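Local coordinates for uncharacterized protein lp_2664 (Lactobacillus plantarum WCFS1, PDB 2PJQ), which is of unknown function but, as a member of the HD-domain family, probably acts as a metal-dependent phosphohydrolase, at residues A175-A187 with T203-A215. Sequence-based numbering, arbitrary orientation.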
loop_
_atom_site.group_PDB
_atom_site.type_symbol
_atom_site.label_atom_id
_atom_site.label_comp_id
_atom_site.label_asym_id
_atom_site.label_seq_id
_atom_site.Cartn_x
_atom_site.Cartn_y
_atom_site.Cartn_z
ATOM N N ALA B 175 0.700 1.957 9.808
ATOM C CA ALA B 175 0.662 0.789 8.949
ATOM C C ALA B 175 1.590 -0.301 9.445
ATOM O O ALA B 175 1.210 -1.466 9.516
ATOM C CB ALA B 175 1.033 1.184 7.550
ATOM N N ILE B 176 2.820 0.068 9.774
ATOM C CA ILE B 176 3.772 -0.917 10.256
ATOM C C ILE B 176 3.258 -1.561 11.539
ATOM O O ILE B 176 3.275 -2.783 11.667
ATOM C CB ILE B 176 5.160 -0.284 10.532
ATOM C CG1 ILE B 176 5.788 0.214 9.226
ATOM C CG2 ILE B 176 6.082 -1.314 11.182
ATOM C CD1 ILE B 176 6.251 -0.892 8.285
ATOM N N ASN B 177 2.789 -0.750 12.483
ATOM C CA ASN B 177 2.293 -1.279 13.748
ATOM C C ASN B 177 1.243 -2.383 13.579
ATOM O O ASN B 177 1.045 -3.220 14.470
ATOM C CB ASN B 177 1.711 -0.156 14.614
ATOM C CG ASN B 177 2.772 0.803 15.151
ATOM O OD1 ASN B 177 3.962 0.478 15.230
ATOM N ND2 ASN B 177 2.331 1.989 15.545
ATOM N N HIS B 178 0.573 -2.391 12.430
ATOM C CA HIS B 178 -0.449 -3.389 12.168
ATOM C C HIS B 178 0.135 -4.792 12.087
ATOM O O HIS B 178 -0.507 -5.753 12.499
ATOM C CB HIS B 178 -1.209 -3.055 10.882
ATOM C CG HIS B 178 -2.548 -3.715 10.802
ATOM N ND1 HIS B 178 -3.397 -3.795 11.888
ATOM C CD2 HIS B 178 -3.176 -4.349 9.785
ATOM C CE1 HIS B 178 -4.487 -4.454 11.542
ATOM N NE2 HIS B 178 -4.379 -4.802 10.272
ATOM N N PHE B 179 1.346 -4.920 11.551
ATOM C CA PHE B 179 1.971 -6.235 11.471
ATOM C C PHE B 179 2.225 -6.684 12.900
ATOM O O PHE B 179 1.816 -7.766 13.297
ATOM C CB PHE B 179 3.289 -6.191 10.687
ATOM C CG PHE B 179 3.115 -5.898 9.230
ATOM C CD1 PHE B 179 2.858 -4.610 8.793
ATOM C CD2 PHE B 179 3.144 -6.913 8.299
ATOM C CE1 PHE B 179 2.634 -4.337 7.441
ATOM C CE2 PHE B 179 2.918 -6.648 6.944
ATOM C CZ PHE B 179 2.662 -5.358 6.522
ATOM N N TYR B 180 2.877 -5.828 13.677
ATOM C CA TYR B 180 3.173 -6.146 15.065
ATOM C C TYR B 180 1.903 -6.402 15.850
ATOM O O TYR B 180 1.793 -7.410 16.545
ATOM C CB TYR B 180 3.951 -5.002 15.725
ATOM C CG TYR B 180 5.409 -4.942 15.327
ATOM C CD1 TYR B 180 6.258 -6.020 15.571
ATOM C CD2 TYR B 180 5.932 -3.823 14.662
ATOM C CE1 TYR B 180 7.589 -5.996 15.158
ATOM C CE2 TYR B 180 7.265 -3.789 14.246
ATOM C CZ TYR B 180 8.082 -4.882 14.492
ATOM O OH TYR B 180 9.374 -4.893 14.024
ATOM N N GLU B 181 0.950 -5.483 15.724
ATOM C CA GLU B 181 -0.329 -5.552 16.431
ATOM C C GLU B 181 -1.289 -6.660 16.010
ATOM O O GLU B 181 -2.107 -7.118 16.817
ATOM C CB GLU B 181 -1.060 -4.213 16.297
ATOM C CG GLU B 181 -0.382 -3.075 17.014
ATOM C CD GLU B 181 -1.043 -1.742 16.757
ATOM O OE1 GLU B 181 -2.291 -1.682 16.704
ATOM O OE2 GLU B 181 -0.310 -0.742 16.627
ATOM N N LYS B 182 -1.203 -7.079 14.746
ATOM C CA LYS B 182 -2.112 -8.090 14.231
ATOM C C LYS B 182 -1.488 -9.134 13.319
ATOM O O LYS B 182 -1.156 -10.223 13.768
ATOM C CB LYS B 182 -3.287 -7.403 13.516
ATOM C CG LYS B 182 -4.332 -8.366 12.944
ATOM C CD LYS B 182 -5.700 -7.723 12.772
ATOM C CE LYS B 182 -6.647 -8.637 12.018
ATOM N NZ LYS B 182 -6.577 -8.422 10.533
ATOM N N LEU B 183 -1.338 -8.799 12.043
ATOM C CA LEU B 183 -0.784 -9.703 11.026
ATOM C C LEU B 183 0.308 -10.714 11.419
ATOM O O LEU B 183 0.327 -11.832 10.897
ATOM C CB LEU B 183 -0.294 -8.872 9.843
ATOM C CG LEU B 183 -1.330 -7.831 9.411
ATOM C CD1 LEU B 183 -0.861 -7.107 8.146
ATOM C CD2 LEU B 183 -2.669 -8.530 9.189
ATOM N N PHE B 184 1.217 -10.331 12.316
ATOM C CA PHE B 184 2.285 -11.234 12.754
ATOM C C PHE B 184 1.789 -12.335 13.694
ATOM O O PHE B 184 2.530 -13.269 13.991
ATOM C CB PHE B 184 3.410 -10.461 13.469
ATOM C CG PHE B 184 4.419 -9.799 12.543
ATOM C CD1 PHE B 184 4.441 -10.063 11.173
ATOM C CD2 PHE B 184 5.358 -8.909 13.063
ATOM C CE1 PHE B 184 5.387 -9.440 10.336
ATOM C CE2 PHE B 184 6.302 -8.281 12.245
ATOM C CZ PHE B 184 6.321 -8.547 10.878
ATOM N N LYS B 185 0.546 -12.232 14.161
ATOM C CA LYS B 185 -0.009 -13.235 15.087
ATOM C C LYS B 185 -0.995 -14.199 14.438
ATOM O O LYS B 185 -1.301 -15.255 14.986
ATOM C CB LYS B 185 -0.723 -12.565 16.260
ATOM C CG LYS B 185 0.077 -11.495 16.932
ATOM C CD LYS B 185 -0.828 -10.654 17.809
ATOM C CE LYS B 185 -0.120 -9.411 18.341
ATOM N NZ LYS B 185 -1.118 -8.377 18.812
ATOM N N LEU B 186 -1.488 -13.843 13.264
ATOM C CA LEU B 186 -2.463 -14.678 12.588
ATOM C C LEU B 186 -2.105 -16.152 12.408
ATOM O O LEU B 186 -2.913 -17.011 12.733
ATOM C CB LEU B 186 -2.827 -14.049 11.237
ATOM C CG LEU B 186 -3.342 -12.611 11.335
ATOM C CD1 LEU B 186 -3.874 -12.151 9.999
ATOM C CD2 LEU B 186 -4.435 -12.540 12.386
ATOM N N ALA B 187 -0.908 -16.450 11.913
ATOM C CA ALA B 187 -0.499 -17.842 11.655
ATOM C C ALA B 187 -0.400 -18.740 12.891
ATOM O O ALA B 187 -0.284 -19.968 12.788
ATOM C CB ALA B 187 0.840 -17.865 10.894
ATOM N N THR B 203 4.873 -15.853 6.477
ATOM C CA THR B 203 5.277 -14.948 7.550
ATOM C C THR B 203 6.678 -14.389 7.303
ATOM O O THR B 203 6.972 -13.235 7.620
ATOM C CB THR B 203 5.259 -15.687 8.904
ATOM O OG1 THR B 203 4.032 -16.405 9.015
ATOM C CG2 THR B 203 5.343 -14.706 10.086
ATOM N N ALA B 204 7.538 -15.218 6.727
ATOM C CA ALA B 204 8.906 -14.831 6.458
ATOM C C ALA B 204 8.997 -13.550 5.639
ATOM O O ALA B 204 9.884 -12.724 5.853
ATOM C CB ALA B 204 9.612 -15.959 5.750
ATOM N N VAL B 205 8.070 -13.393 4.703
ATOM C CA VAL B 205 8.018 -12.234 3.813
ATOM C C VAL B 205 7.593 -10.969 4.533
ATOM O O VAL B 205 8.137 -9.901 4.314
ATOM C CB VAL B 205 7.003 -12.469 2.679
ATOM C CG1 VAL B 205 7.330 -11.555 1.509
ATOM C CG2 VAL B 205 6.995 -13.955 2.273
HETATM N N MSE B 206 6.581 -11.095 5.373
HETATM C CA MSE B 206 6.096 -9.956 6.110
HETATM C C MSE B 206 7.214 -9.486 7.014
HETATM O O MSE B 206 7.461 -8.283 7.107
HETATM C CB MSE B 206 4.867 -10.333 6.932
HETATM C CG MSE B 206 3.675 -10.811 6.126
HETATM SE SE MSE B 206 2.170 -11.194 7.301
HETATM C CE MSE B 206 1.168 -9.569 7.059
ATOM N N HIS B 207 7.896 -10.427 7.672
ATOM C CA HIS B 207 9.010 -10.064 8.558
ATOM C C HIS B 207 10.173 -9.404 7.822
ATOM O O HIS B 207 10.805 -8.507 8.360
ATOM C CB HIS B 207 9.523 -11.269 9.353
ATOM C CG HIS B 207 8.809 -11.475 10.648
ATOM N ND1 HIS B 207 7.750 -12.348 10.780
ATOM C CD2 HIS B 207 8.937 -10.856 11.843
ATOM C CE1 HIS B 207 7.252 -12.252 12.000
ATOM N NE2 HIS B 207 7.951 -11.352 12.666
ATOM N N GLU B 208 10.465 -9.847 6.603
ATOM C CA GLU B 208 11.530 -9.226 5.821
ATOM C C GLU B 208 11.128 -7.793 5.446
ATOM O O GLU B 208 11.974 -6.899 5.333
ATOM C CB GLU B 208 11.811 -10.035 4.551
ATOM C CG GLU B 208 12.867 -11.126 4.753
ATOM C CD GLU B 208 12.661 -12.313 3.830
ATOM O OE1 GLU B 208 12.693 -12.109 2.595
ATOM O OE2 GLU B 208 12.464 -13.446 4.343
ATOM N N PHE B 209 9.825 -7.584 5.276
ATOM C CA PHE B 209 9.302 -6.278 4.916
ATOM C C PHE B 209 9.379 -5.288 6.074
ATOM O O PHE B 209 9.920 -4.200 5.908
ATOM C CB PHE B 209 7.859 -6.398 4.415
ATOM C CG PHE B 209 7.227 -5.082 4.084
ATOM C CD1 PHE B 209 7.674 -4.328 3.005
ATOM C CD2 PHE B 209 6.211 -4.568 4.880
ATOM C CE1 PHE B 209 7.113 -3.071 2.723
ATOM C CE2 PHE B 209 5.646 -3.311 4.608
ATOM C CZ PHE B 209 6.101 -2.564 3.526
ATOM N N VAL B 210 8.838 -5.650 7.238
ATOM C CA VAL B 210 8.875 -4.760 8.399
ATOM C C VAL B 210 10.327 -4.505 8.837
ATOM O O VAL B 210 10.671 -3.429 9.347
ATOM C CB VAL B 210 8.084 -5.360 9.579
ATOM C CG1 VAL B 210 8.025 -4.378 10.752
ATOM C CG2 VAL B 210 6.695 -5.711 9.116
ATOM N N ASP B 211 11.186 -5.496 8.635
ATOM C CA ASP B 211 12.582 -5.349 9.003
ATOM C C ASP B 211 13.304 -4.452 8.001
ATOM O O ASP B 211 13.843 -3.409 8.372
ATOM C CB ASP B 211 13.232 -6.731 9.130
ATOM C CG ASP B 211 12.776 -7.464 10.395
ATOM O OD1 ASP B 211 11.963 -6.884 11.156
ATOM O OD2 ASP B 211 13.219 -8.605 10.641
ATOM N N GLN B 212 13.299 -4.827 6.730
ATOM C CA GLN B 212 13.940 -3.991 5.723
ATOM C C GLN B 212 13.385 -2.563 5.712
ATOM O O GLN B 212 14.086 -1.623 5.346
ATOM C CB GLN B 212 13.782 -4.611 4.340
ATOM C CG GLN B 212 14.933 -5.511 3.976
ATOM C CD GLN B 212 16.254 -4.829 4.218
ATOM O OE1 GLN B 212 16.904 -5.055 5.242
ATOM N NE2 GLN B 212 16.653 -3.963 3.285
ATOM N N PHE B 213 12.128 -2.400 6.111
ATOM C CA PHE B 213 11.512 -1.080 6.142
ATOM C C PHE B 213 12.123 -0.209 7.247
ATOM O O PHE B 213 12.330 0.988 7.054
ATOM C CB PHE B 213 9.990 -1.203 6.341
ATOM C CG PHE B 213 9.272 0.124 6.408
ATOM C CD1 PHE B 213 9.282 0.880 7.575
ATOM C CD2 PHE B 213 8.597 0.622 5.295
ATOM C CE1 PHE B 213 8.631 2.121 7.639
ATOM C CE2 PHE B 213 7.943 1.858 5.342
ATOM C CZ PHE B 213 7.959 2.607 6.517
ATOM N N LYS B 214 12.421 -0.808 8.396
ATOM C CA LYS B 214 12.989 -0.055 9.507
ATOM C C LYS B 214 14.491 0.075 9.374
ATOM O O LYS B 214 15.100 0.962 9.969
ATOM C CB LYS B 214 12.619 -0.711 10.833
ATOM C CG LYS B 214 11.132 -0.942 10.928
ATOM C CD LYS B 214 10.565 -0.557 12.267
ATOM C CE LYS B 214 10.801 -1.625 13.288
ATOM N NZ LYS B 214 10.073 -1.233 14.513
ATOM N N ALA B 215 15.091 -0.809 8.588
ATOM C CA ALA B 215 16.528 -0.746 8.367
ATOM C C ALA B 215 16.804 0.428 7.421
ATOM O O ALA B 215 17.721 1.218 7.645
ATOM C CB ALA B 215 17.029 -2.057 7.755
#
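Helix 175-183 packs against helix 204-215 in a roughly antiparallel sense, the two directions 142° apart and the axes approaching to 10.6 Å, and the interface between them is apolar and largely aromatic, with no hydrogen bond across it. Val210 sits in the middle as a two-pronged wedge. Its CG1, anti to the backbone N (chi1 -175°), reaches Ile176 CG2 and the hydroxyl end of Tyr180, while its CG2 lies over one face of the Phe179 ring and comes within 3.4 Å of Phe184 CZ. The CD1 methyl of Ile176 sits over a face of the Phe213 ring, a CH-pi contact with 3.7 Å from CD1 to the ring centroid. The Phe184 and His207 rings form a face-to-face stack, centroids 3.7 Å apart and planes at 9°. Phe179 CB covers the opposite face of Phe184, so this ring is sandwiched between Phe179 CB and the imidazole; the i to i+5 bond from Phe184 N to Phe179 O belongs to the wider pi-type turn that leads into it. His207 ND1 makes a weak hydrogen bond to Thr203 O. Alongside Phe184, selenomethionine Met206 bends at chi3 to bring CE beside Leu183 CB and the Phe179 ring, and Phe179 meets Phe209 obliquely. Lys214 CE lies 3.6 Å from Tyr180 OH. In this all-helical HD-domain protein the contact joins helix 175-183 to the C-terminal helix 204-219. Helix 134-148 packs on Phe179 and Phe209 through Leu142, while Phe209 packs on Ile138, and Phe213 on Ala135, of the second subunit, which makes helix 204-219 part of the dimer contact.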